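Local coordinates for prophenoloxidase b (Marsupenaeus japonicus, PDB 3WKY), which probably oxidises phenols once activated, as the proenzyme of a type 3 copper phenoloxidase that holds a dicopper-dioxygen cluster, at residues A[248-251]-A[252-255]; A[292-295]-A[296-300]; A[299-302]-A[303-307]; A[357-360]-A[361-365]; A[398-401]-A[402-406]. One frame throughout, in Å; residues are numbered along the deposited sequence. Where two conformers were deposited one is given.

Interaction 1. Residues A[248-251]-A[252-255]; sequences FEDW and RIPV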
# COMPACT_ATOMS: atom_id res chain seq x y z
N PHE A 248 -16.33 14.08 4.17
CA PHE A 248 -15.22 13.29 4.71
C PHE A 248 -15.86 12.15 5.49
O PHE A 248 -16.22 12.31 6.66
CB PHE A 248 -14.32 14.14 5.60
CG PHE A 248 -13.16 13.37 6.19
CD1 PHE A 248 -12.28 12.68 5.37
CD2 PHE A 248 -12.96 13.33 7.55
CE1 PHE A 248 -11.20 11.95 5.92
CE2 PHE A 248 -11.90 12.60 8.10
CZ PHE A 248 -11.03 11.91 7.28
N GLU A 249 -15.98 10.99 4.83
CA GLU A 249 -16.73 9.85 5.36
C GLU A 249 -15.90 8.59 5.54
O GLU A 249 -16.17 7.79 6.43
CB GLU A 249 -17.91 9.53 4.45
CG GLU A 249 -19.00 10.51 4.62
CD GLU A 249 -20.22 10.19 3.78
OE1 GLU A 249 -20.12 9.40 2.80
OE2 GLU A 249 -21.28 10.75 4.11
N ASP A 250 -14.90 8.41 4.68
CA ASP A 250 -14.00 7.26 4.82
C ASP A 250 -12.81 7.75 5.62
O ASP A 250 -11.89 8.37 5.09
CB ASP A 250 -13.55 6.74 3.45
CG ASP A 250 -12.66 5.51 3.56
OD1 ASP A 250 -12.13 5.23 4.65
OD2 ASP A 250 -12.49 4.83 2.53
N TRP A 251 -12.83 7.46 6.92
CA TRP A 251 -11.89 8.10 7.83
C TRP A 251 -10.52 7.43 7.82
O TRP A 251 -9.64 7.78 8.61
CB TRP A 251 -12.50 8.17 9.23
CG TRP A 251 -13.76 8.99 9.25
CD1 TRP A 251 -14.11 9.98 8.36
CD2 TRP A 251 -14.86 8.89 10.18
NE1 TRP A 251 -15.34 10.49 8.68
CE2 TRP A 251 -15.82 9.84 9.79
CE3 TRP A 251 -15.11 8.08 11.30
CZ2 TRP A 251 -17.02 10.02 10.50
CZ3 TRP A 251 -16.30 8.26 11.99
CH2 TRP A 251 -17.25 9.21 11.59
N ARG A 252 -10.34 6.48 6.90
CA ARG A 252 -9.02 5.88 6.80
C ARG A 252 -8.19 6.56 5.70
O ARG A 252 -7.00 6.30 5.56
CB ARG A 252 -9.12 4.36 6.62
CG ARG A 252 -9.36 3.58 7.93
CD ARG A 252 -10.64 4.00 8.68
NE ARG A 252 -10.68 3.53 10.07
CZ ARG A 252 -10.97 2.28 10.44
NH1 ARG A 252 -11.23 1.37 9.51
NH2 ARG A 252 -10.99 1.94 11.73
N ILE A 253 -8.82 7.47 4.97
CA ILE A 253 -8.19 8.27 3.91
C ILE A 253 -7.71 9.57 4.55
O ILE A 253 -8.47 10.22 5.26
CB ILE A 253 -9.24 8.62 2.79
CG1 ILE A 253 -9.83 7.36 2.17
CG2 ILE A 253 -8.63 9.50 1.71
CD1 ILE A 253 -10.83 7.64 1.04
N PRO A 254 -6.44 9.97 4.31
CA PRO A 254 -5.98 11.25 4.88
C PRO A 254 -6.79 12.43 4.34
O PRO A 254 -7.28 12.38 3.21
CB PRO A 254 -4.52 11.36 4.43
CG PRO A 254 -4.41 10.42 3.25
CD PRO A 254 -5.40 9.32 3.48
N VAL A 255 -6.93 13.48 5.15
CA VAL A 255 -7.62 14.69 4.72
C VAL A 255 -6.72 15.39 3.72
O VAL A 255 -5.65 15.87 4.08
CB VAL A 255 -7.91 15.62 5.92
CG1 VAL A 255 -8.51 16.96 5.44
CG2 VAL A 255 -8.84 14.92 6.92
O HOH W 1 -7.83 9.79 7.88
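D250 and I253 are the ends of a type I beta turn in the long loop between helices 218-239 and 294-310, and beyond them F248 meets V255. The tight side of this contact is aromatic. V255 CG2 lies over one face of the F248 ring in a CH-pi contact, 4.0 Å from the centroid, and W251 CD1 lies against the opposite face, toward its rim. The F248 side chain is turned away from its backbone N (chi1 180°), which lets the ring reach across the turn until CE1 is 3.3 Å from I253 O, at the ring edge. The indole is held by W251 NE1, which donates to F248 O over 2.9 Å with the acceptor close to the plane of the rings. F399 meets W251 edge-to-face, and R301 adds a cation-pi contact.

D250, R252 and I253 form the exposed side. D250 O accepts from I253 N (3.2 Å), the turn bond proper, while D250 OD1 accepts from R252 N (3.1 Å) and makes an Asx turn within it. That donor approaches on the anti side, 30° out of the carboxylate plane. I253 CD1 rests 3.6 Å from D250 OD2, and the guanidinium of R252 leads off to a salt bridge with E298. One water spans the turn, donating to W251 O at 2.8 Å and to I253 O at 2.7 Å, in line with the F248 ring edge.

Interaction 2. Residues A[292-295]-A[296-300]; sequences NYVS and QLEMW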
# COMPACT_ATOMS: atom_id res chain seq x y z
N ASN A 292 -10.40 9.43 22.94
CA ASN A 292 -11.44 8.91 22.04
C ASN A 292 -10.78 8.34 20.79
O ASN A 292 -9.64 8.70 20.48
CB ASN A 292 -12.46 9.99 21.67
CG ASN A 292 -13.40 10.31 22.83
OD1 ASN A 292 -13.22 11.32 23.51
ND2 ASN A 292 -14.38 9.44 23.06
N TYR A 293 -11.48 7.44 20.10
CA TYR A 293 -10.83 6.63 19.05
C TYR A 293 -11.63 6.61 17.76
O TYR A 293 -12.85 6.71 17.79
CB TYR A 293 -10.62 5.21 19.57
CG TYR A 293 -9.81 5.22 20.85
CD1 TYR A 293 -10.41 5.44 22.09
CD2 TYR A 293 -8.43 5.06 20.81
CE1 TYR A 293 -9.63 5.48 23.27
CE2 TYR A 293 -7.66 5.10 21.97
CZ TYR A 293 -8.26 5.30 23.19
OH TYR A 293 -7.46 5.34 24.32
N VAL A 294 -10.94 6.50 16.62
CA VAL A 294 -11.63 6.55 15.33
C VAL A 294 -12.66 5.42 15.22
O VAL A 294 -13.81 5.64 14.80
CB VAL A 294 -10.63 6.49 14.13
CG1 VAL A 294 -11.38 6.42 12.79
CG2 VAL A 294 -9.68 7.69 14.15
N SER A 295 -12.30 4.22 15.65
CA SER A 295 -13.23 3.10 15.48
C SER A 295 -14.39 3.19 16.47
O SER A 295 -15.45 2.61 16.25
CB SER A 295 -12.52 1.76 15.62
OG SER A 295 -12.14 1.55 16.97
N GLN A 296 -14.19 3.93 17.55
CA GLN A 296 -15.26 4.25 18.49
C GLN A 296 -16.31 5.13 17.80
O GLN A 296 -17.51 4.81 17.80
CB GLN A 296 -14.66 4.96 19.70
CG GLN A 296 -15.65 5.34 20.80
CD GLN A 296 -14.96 6.17 21.88
OE1 GLN A 296 -14.08 6.98 21.58
NE2 GLN A 296 -15.35 5.96 23.14
N LEU A 297 -15.85 6.22 17.18
CA LEU A 297 -16.76 7.08 16.40
C LEU A 297 -17.42 6.30 15.26
O LEU A 297 -18.59 6.52 14.94
CB LEU A 297 -16.02 8.30 15.82
CG LEU A 297 -15.90 9.54 16.72
CD1 LEU A 297 -15.08 9.22 17.98
CD2 LEU A 297 -15.28 10.72 15.96
N GLU A 298 -16.67 5.39 14.65
CA GLU A 298 -17.23 4.55 13.59
C GLU A 298 -18.34 3.65 14.09
O GLU A 298 -19.35 3.44 13.40
CB GLU A 298 -16.14 3.72 12.91
CG GLU A 298 -15.23 4.60 12.07
CD GLU A 298 -14.04 3.85 11.52
OE1 GLU A 298 -13.67 2.81 12.10
OE2 GLU A 298 -13.47 4.34 10.52
N MET A 299 -18.19 3.11 15.29
CA MET A 299 -19.25 2.27 15.84
C MET A 299 -20.49 3.08 16.25
O MET A 299 -21.62 2.64 16.04
CB MET A 299 -18.75 1.39 16.99
CG MET A 299 -19.80 0.33 17.39
SD MET A 299 -20.24 -0.79 16.04
CE MET A 299 -18.71 -1.75 15.96
N TRP A 300 -20.27 4.27 16.81
CA TRP A 300 -21.41 5.17 17.04
C TRP A 300 -22.15 5.42 15.74
O TRP A 300 -23.39 5.42 15.69
CB TRP A 300 -20.93 6.52 17.59
CG TRP A 300 -20.35 6.47 18.98
CD1 TRP A 300 -20.63 5.57 19.94
CD2 TRP A 300 -19.44 7.42 19.56
NE1 TRP A 300 -19.92 5.87 21.09
CE2 TRP A 300 -19.19 7.00 20.88
CE3 TRP A 300 -18.81 8.57 19.08
CZ2 TRP A 300 -18.34 7.71 21.73
CZ3 TRP A 300 -17.96 9.27 19.93
CH2 TRP A 300 -17.73 8.83 21.24
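N292 and Q296 meet through their amides, whose planes are 33° apart: N292 ND2 donates to Q296 OE1 over 2.9 Å, with the acceptor nearly in the N292 amide plane. The same oxygen accepts a second hydrogen bond, from Y293 N at 3.0 Å, and the two donors come from opposite faces of the Q296 amide, gripping the oxygen between them. Q296 gets there because CG stands opposite its backbone N (chi1 -179°) and the extended chain carries OE1 back past the helix start. OE1 also lies at the edge of the Y293 ring, which stacks on Y293 of the second subunit. Y293 is the N-cap of helix 294-310 and Q296 its N3 residue; the bond from Y293 N to Q296 OE1 matches one half of a capping box, with no Y293 side-chain acceptor for the other half. Y293 O accepts from L297 N (3.1 Å). The helix start is held from outside as well, V294 N bonding to D282 OD1 and S295 OG to D282 OD2 of the second subunit. On another side of the helix the extended E298 crosses V294, its OE2 3.7 Å from V294 CG1, while OE1 takes the salt bridge from R252 and passes 3.4 Å from S295 CA. The W300 indole lies alongside the first turn, with Q296 O over one face and CH2 3.9 Å from N292 ND2.

Interaction 3. Residues A[299-302]-A[303-307]; sequences MWRT and HLYHG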
# COMPACT_ATOMS: atom_id res chain seq x y z
N MET A 299 -18.19 3.11 15.29
CA MET A 299 -19.25 2.27 15.84
C MET A 299 -20.49 3.08 16.25
O MET A 299 -21.62 2.64 16.04
CB MET A 299 -18.75 1.39 16.99
CG MET A 299 -19.80 0.33 17.39
SD MET A 299 -20.24 -0.79 16.04
CE MET A 299 -18.71 -1.75 15.96
N TRP A 300 -20.27 4.27 16.81
CA TRP A 300 -21.41 5.17 17.04
C TRP A 300 -22.15 5.42 15.74
O TRP A 300 -23.39 5.42 15.69
CB TRP A 300 -20.93 6.52 17.59
CG TRP A 300 -20.35 6.47 18.98
CD1 TRP A 300 -20.63 5.57 19.94
CD2 TRP A 300 -19.44 7.42 19.56
NE1 TRP A 300 -19.92 5.87 21.09
CE2 TRP A 300 -19.19 7.00 20.88
CE3 TRP A 300 -18.81 8.57 19.08
CZ2 TRP A 300 -18.34 7.71 21.73
CZ3 TRP A 300 -17.96 9.27 19.93
CH2 TRP A 300 -17.73 8.83 21.24
N ARG A 301 -21.40 5.66 14.67
CA ARG A 301 -21.99 5.90 13.36
C ARG A 301 -22.77 4.68 12.87
O ARG A 301 -23.90 4.81 12.36
CB ARG A 301 -20.90 6.26 12.34
CG ARG A 301 -21.45 6.55 10.94
CD ARG A 301 -20.36 7.10 10.02
NE ARG A 301 -19.30 6.12 9.79
CZ ARG A 301 -18.19 6.38 9.08
NH1 ARG A 301 -18.01 7.58 8.54
NH2 ARG A 301 -17.29 5.44 8.90
N THR A 302 -22.17 3.51 13.01
CA THR A 302 -22.83 2.26 12.65
C THR A 302 -24.16 2.10 13.41
O THR A 302 -25.20 1.76 12.82
CB THR A 302 -21.91 1.06 12.94
OG1 THR A 302 -20.76 1.14 12.08
CG2 THR A 302 -22.63 -0.26 12.72
N HIS A 303 -24.12 2.37 14.72
CA HIS A 303 -25.33 2.25 15.53
C HIS A 303 -26.41 3.24 15.07
O HIS A 303 -27.59 2.91 15.01
CB HIS A 303 -25.04 2.49 17.02
CG HIS A 303 -24.28 1.38 17.69
ND1 HIS A 303 -23.66 1.54 18.89
CD2 HIS A 303 -24.10 0.07 17.34
CE1 HIS A 303 -23.08 0.39 19.26
NE2 HIS A 303 -23.35 -0.50 18.33
N LEU A 304 -25.98 4.46 14.77
CA LEU A 304 -26.94 5.49 14.37
C LEU A 304 -27.54 5.19 12.99
O LEU A 304 -28.75 5.39 12.77
CB LEU A 304 -26.27 6.87 14.41
CG LEU A 304 -27.16 8.06 14.04
CD1 LEU A 304 -28.38 8.14 14.98
CD2 LEU A 304 -26.35 9.35 14.08
N TYR A 305 -26.70 4.73 12.07
CA TYR A 305 -27.18 4.33 10.75
C TYR A 305 -28.20 3.21 10.87
O TYR A 305 -29.21 3.20 10.14
CB TYR A 305 -26.02 3.84 9.85
CG TYR A 305 -25.17 4.93 9.22
CD1 TYR A 305 -25.45 6.28 9.43
CD2 TYR A 305 -24.09 4.61 8.41
CE1 TYR A 305 -24.65 7.28 8.84
CE2 TYR A 305 -23.30 5.59 7.82
CZ TYR A 305 -23.58 6.92 8.04
OH TYR A 305 -22.77 7.87 7.45
N HIS A 306 -27.93 2.24 11.74
CA HIS A 306 -28.88 1.15 11.98
C HIS A 306 -30.24 1.70 12.44
O HIS A 306 -31.28 1.33 11.90
CB HIS A 306 -28.37 0.18 13.04
CG HIS A 306 -29.35 -0.89 13.40
ND1 HIS A 306 -29.63 -1.96 12.57
CD2 HIS A 306 -30.13 -1.06 14.50
CE1 HIS A 306 -30.53 -2.74 13.15
NE2 HIS A 306 -30.86 -2.21 14.32
N GLY A 307 -30.22 2.57 13.46
CA GLY A 307 -31.45 3.15 13.98
C GLY A 307 -32.22 3.90 12.91
O GLY A 307 -33.45 3.80 12.81
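Y305 lies against R301, one helical turn earlier, and meets it along almost the whole length of its side chain. Y305 CB and CG each sit 3.4 Å from R301 O, the carbonyl that also accepts the hydrogen bond from Y305 N. CD1 and CD2 border the same oxygen, CD1 the nearer at 3.6 Å from R301 O. Farther out, CE1 and CE2 flank R301 CG, which rides over one face of the ring in a CH-pi contact, 3.8 Å from the centroid. CZ comes to 3.6 Å from that same CG, and at the tip OH reaches R301 CD, also at 3.6 Å. The two side chains point the same way. R301 CG stands opposite its backbone N (chi1 -179°), which starts the methylene chain up along the ring, and a bend at chi3 leaves the guanidinium plane only 19° from parallel with the ring. Its NH1 is then bonded to E249 O, and the group makes a cation-pi contact with W251.

A second pair repeats the i to i+4 spacing on another side of the helix. M299 CG sits over the face of the H303 imidazole, 4.0 Å from its centroid, and M299 SD is obliquely placed at 4.3 Å. H303 ND1 is bonded to V352 O, and H303 NE2 to R180 NE of the third subunit, so both nitrogens of this buried ring are satisfied and the ring is fixed in rotation.

Helix 294-310 thus sits with R301, L304 and Y305 against helix 391-409, W300 against helix 356-365, and H303 beside helix 350-353 and the third subunit.

Interaction 4. Residues A[357-360]-A[361-365]; sequences HNLG and HDFLG. With CUO (Cu2-o2 cluster), chain J.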
# COMPACT_ATOMS: atom_id res chain seq x y z
N HIS A 357 -20.46 14.29 16.12
CA HIS A 357 -20.14 15.54 15.47
C HIS A 357 -19.18 16.41 16.29
O HIS A 357 -18.21 16.97 15.74
CB HIS A 357 -21.40 16.33 15.10
CG HIS A 357 -21.17 17.80 15.06
ND1 HIS A 357 -21.33 18.60 16.17
CD2 HIS A 357 -20.75 18.61 14.06
CE1 HIS A 357 -21.02 19.85 15.86
NE2 HIS A 357 -20.68 19.88 14.58
N ASN A 358 -19.42 16.53 17.60
CA ASN A 358 -18.55 17.36 18.44
C ASN A 358 -17.13 16.81 18.48
O ASN A 358 -16.14 17.55 18.34
CB ASN A 358 -19.09 17.49 19.87
CG ASN A 358 -20.34 18.37 19.95
OD1 ASN A 358 -20.55 19.21 19.08
ND2 ASN A 358 -21.15 18.16 20.98
N LEU A 359 -17.01 15.50 18.70
CA LEU A 359 -15.68 14.91 18.82
C LEU A 359 -14.94 14.99 17.49
O LEU A 359 -13.72 15.18 17.46
CB LEU A 359 -15.73 13.48 19.35
CG LEU A 359 -15.76 13.45 20.88
CD1 LEU A 359 -16.20 12.09 21.39
CD2 LEU A 359 -14.38 13.81 21.45
N GLY A 360 -15.68 14.90 16.39
CA GLY A 360 -15.08 15.01 15.07
C GLY A 360 -14.38 16.34 14.90
O GLY A 360 -13.31 16.40 14.30
N HIS A 361 -14.96 17.42 15.42
CA HIS A 361 -14.28 18.71 15.40
C HIS A 361 -12.94 18.64 16.12
O HIS A 361 -11.93 19.19 15.66
CB HIS A 361 -15.11 19.76 16.11
CG HIS A 361 -16.07 20.46 15.20
ND1 HIS A 361 -15.74 21.61 14.52
CD2 HIS A 361 -17.34 20.15 14.84
CE1 HIS A 361 -16.77 21.99 13.79
NE2 HIS A 361 -17.74 21.12 13.97
N ASP A 362 -12.95 17.99 17.27
CA ASP A 362 -11.74 17.87 18.06
C ASP A 362 -10.70 16.92 17.45
O ASP A 362 -9.49 17.17 17.54
CB ASP A 362 -12.08 17.45 19.50
CG ASP A 362 -12.72 18.59 20.29
OD1 ASP A 362 -12.54 19.77 19.90
OD2 ASP A 362 -13.40 18.31 21.30
N PHE A 363 -11.14 15.82 16.84
CA PHE A 363 -10.21 14.97 16.09
C PHE A 363 -9.53 15.76 14.98
O PHE A 363 -8.32 15.67 14.79
CB PHE A 363 -10.93 13.79 15.45
CG PHE A 363 -11.13 12.60 16.36
CD1 PHE A 363 -11.86 12.70 17.54
CD2 PHE A 363 -10.63 11.35 15.99
CE1 PHE A 363 -12.06 11.59 18.35
CE2 PHE A 363 -10.84 10.23 16.80
CZ PHE A 363 -11.55 10.35 17.98
N LEU A 364 -10.31 16.52 14.21
CA LEU A 364 -9.72 17.28 13.11
C LEU A 364 -8.83 18.40 13.67
O LEU A 364 -7.74 18.66 13.15
CB LEU A 364 -10.83 17.83 12.19
CG LEU A 364 -11.54 16.75 11.38
CD1 LEU A 364 -12.88 17.27 10.78
CD2 LEU A 364 -10.66 16.20 10.26
N GLY A 365 -9.29 19.05 14.74
CA GLY A 365 -8.55 20.16 15.31
C GLY A 365 -7.24 19.73 15.96
O GLY A 365 -6.33 20.54 16.12
CU1 CUO J . -21.66 24.51 13.80
CU2 CUO J . -19.74 21.47 13.49
O1 CUO J . -20.92 22.76 14.43
O2 CUO J . -19.59 23.61 13.90
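H357 and H361 converge on one copper ion of the dicopper-dioxygen cluster, each binding CU2 through NE2 at 2.1 Å. They are one helical turn apart, the HxxxH arrangement of type 3 copper sites, and H397 supplies a third nitrogen. The two rings meet obliquely, with planes at 77°, and the H357 NE2 to H361 NE2 distance of 3.2 Å follows from their shared metal.

Hydrogen bonds set the ligands from behind: H357 ND1 is bonded to E343 O and H361 ND1 to M381 O, which fixes how each imidazole is turned. Along the backbone, F363 N donates to L359 O over 2.7 Å and L364 N to G360 O over 3.0 Å, whereas the bond from D362 N to N358 O is weak.

The apolar contact lies on another side of the helix, where F363 CE1 is 4.2 Å from L359 CB and the ring turns its edge to L359 O. An alanine in place of F363 is likely to open a gap beside L359 and to leave F280 without its stacking partner. Helix 356-365 packs through L359 and F363 on helix 294-310, and through H357 and L364 on helix 391-409.

Interaction 5. Residues A[398-401]-A[402-406]; sequences KFID and NVFHR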
# COMPACT_ATOMS: atom_id res chain seq x y z
N LYS A 398 -20.61 18.29 5.37
CA LYS A 398 -21.24 17.53 4.30
C LYS A 398 -21.49 16.09 4.78
O LYS A 398 -22.54 15.52 4.49
CB LYS A 398 -20.42 17.57 3.01
CG LYS A 398 -21.08 16.82 1.84
CD LYS A 398 -22.34 17.56 1.33
CE LYS A 398 -23.01 16.75 0.23
NZ LYS A 398 -24.07 17.54 -0.49
N PHE A 399 -20.54 15.50 5.51
CA PHE A 399 -20.79 14.19 6.11
C PHE A 399 -22.01 14.24 7.04
O PHE A 399 -22.91 13.39 6.97
CB PHE A 399 -19.57 13.69 6.89
CG PHE A 399 -19.91 12.68 7.97
CD1 PHE A 399 -20.42 11.44 7.65
CD2 PHE A 399 -19.71 12.99 9.31
CE1 PHE A 399 -20.76 10.51 8.64
CE2 PHE A 399 -20.03 12.09 10.31
CZ PHE A 399 -20.56 10.84 9.98
N ILE A 400 -22.03 15.24 7.91
CA ILE A 400 -23.13 15.40 8.85
C ILE A 400 -24.45 15.59 8.09
O ILE A 400 -25.47 14.95 8.42
CB ILE A 400 -22.86 16.58 9.83
CG1 ILE A 400 -21.67 16.23 10.74
CG2 ILE A 400 -24.10 16.88 10.67
CD1 ILE A 400 -21.91 14.98 11.61
N ASP A 401 -24.44 16.41 7.05
CA ASP A 401 -25.68 16.63 6.30
C ASP A 401 -26.10 15.33 5.59
O ASP A 401 -27.30 15.07 5.41
CB ASP A 401 -25.52 17.75 5.28
CG ASP A 401 -26.86 18.23 4.74
OD1 ASP A 401 -27.66 18.78 5.53
OD2 ASP A 401 -27.12 18.05 3.53
N ASN A 402 -25.12 14.54 5.17
CA ASN A 402 -25.40 13.24 4.57
C ASN A 402 -26.13 12.30 5.53
O ASN A 402 -26.99 11.53 5.11
CB ASN A 402 -24.10 12.55 4.09
CG ASN A 402 -23.60 13.10 2.77
OD1 ASN A 402 -24.30 13.85 2.07
ND2 ASN A 402 -22.37 12.70 2.39
N VAL A 403 -25.76 12.34 6.81
CA VAL A 403 -26.45 11.52 7.80
C VAL A 403 -27.90 11.98 7.90
O VAL A 403 -28.84 11.17 7.90
CB VAL A 403 -25.81 11.64 9.19
CG1 VAL A 403 -26.54 10.73 10.20
CG2 VAL A 403 -24.31 11.27 9.14
N PHE A 404 -28.08 13.29 7.99
CA PHE A 404 -29.45 13.83 8.08
C PHE A 404 -30.29 13.50 6.84
O PHE A 404 -31.46 13.14 6.96
CB PHE A 404 -29.41 15.34 8.33
CG PHE A 404 -28.99 15.71 9.74
CD1 PHE A 404 -29.61 15.14 10.84
CD2 PHE A 404 -27.96 16.63 9.96
CE1 PHE A 404 -29.23 15.49 12.14
CE2 PHE A 404 -27.58 16.97 11.26
CZ PHE A 404 -28.22 16.40 12.35
N HIS A 405 -29.68 13.59 5.65
CA HIS A 405 -30.39 13.28 4.40
C HIS A 405 -30.69 11.78 4.34
O HIS A 405 -31.74 11.37 3.85
CB HIS A 405 -29.55 13.73 3.19
CG HIS A 405 -30.17 13.40 1.86
ND1 HIS A 405 -31.35 13.98 1.43
CD2 HIS A 405 -29.77 12.57 0.87
CE1 HIS A 405 -31.65 13.51 0.23
NE2 HIS A 405 -30.71 12.66 -0.14
N ARG A 406 -29.77 10.96 4.85
CA ARG A 406 -30.04 9.53 4.96
C ARG A 406 -31.33 9.31 5.73
O ARG A 406 -32.18 8.50 5.34
CB ARG A 406 -28.90 8.81 5.69
CG ARG A 406 -29.05 7.28 5.73
CD ARG A 406 -28.02 6.67 6.70
NE ARG A 406 -28.01 5.21 6.67
CZ ARG A 406 -27.05 4.48 6.09
NH1 ARG A 406 -26.02 5.07 5.49
NH2 ARG A 406 -27.13 3.16 6.12
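F399 and V403 pack one turn apart, with V403 CG2 over a face of the F399 ring in a CH-pi contact, 4.1 Å from the centroid; its closest ring atom is CE1, at 3.7 Å. V403 CG2 is the branch that lies beside the backbone N, and it also touches F399 O. Beside this pair, I400 and F404 run side by side in the same direction, I400 CG2 meeting F404 CE2 at 3.5 Å. In the third pair a methylene makes the side-chain contact: the K398 chain, bent at chi2 (70°), brings CE to 3.7 Å from N402 OD1.

Backbone bonds underlie all three, N402 N to K398 O at 2.8 Å, V403 N to F399 O at 3.0 Å and F404 N to I400 O at 3.1 Å, as expected of the regular alpha-helix 391-409. This is the helix that brings H397 to the dicopper site, just ahead of these residues, and the I400 side chain comes within about 6 Å of the cluster.

Farther out, the buried D401 has a partner for each carboxylate oxygen: OD1 is bonded to H227 ND1, and OD2 forms a salt bridge with R525. N402 OD1 accepts from the same R525, and N402 ND2 probably bonds to E249 OE2. A leucine in place of N402 would probably deprive R525 of one of its two acceptors here and leave E249 without its amide donor. The apolar side chains pack on other helices, F404 on 218-239 and 334-343, F399 and V403 on 294-310, where F399 touches R301 and Y305.

In the fold
All five contacts belong to the copper-containing domain and follow one another in series along the chain, with interactions 2 and 3 overlapping at M299 and W300 on helix 294-310. Interaction 1, in the loop before that helix, touches each of the others; its centre is 13 Å from those of interactions 2 and 4, 15 Å from interaction 5 and 18 Å from interaction 3. Interactions 4 and 5 lie on successive helices, 356-365 and 391-409, their centres 16 Å apart, and both helices bring histidines to the same copper ion. Helix 294-310 packs on both, and its residues also meet the second and third subunits, so one helix links the surroundings of the metal site to the assembly.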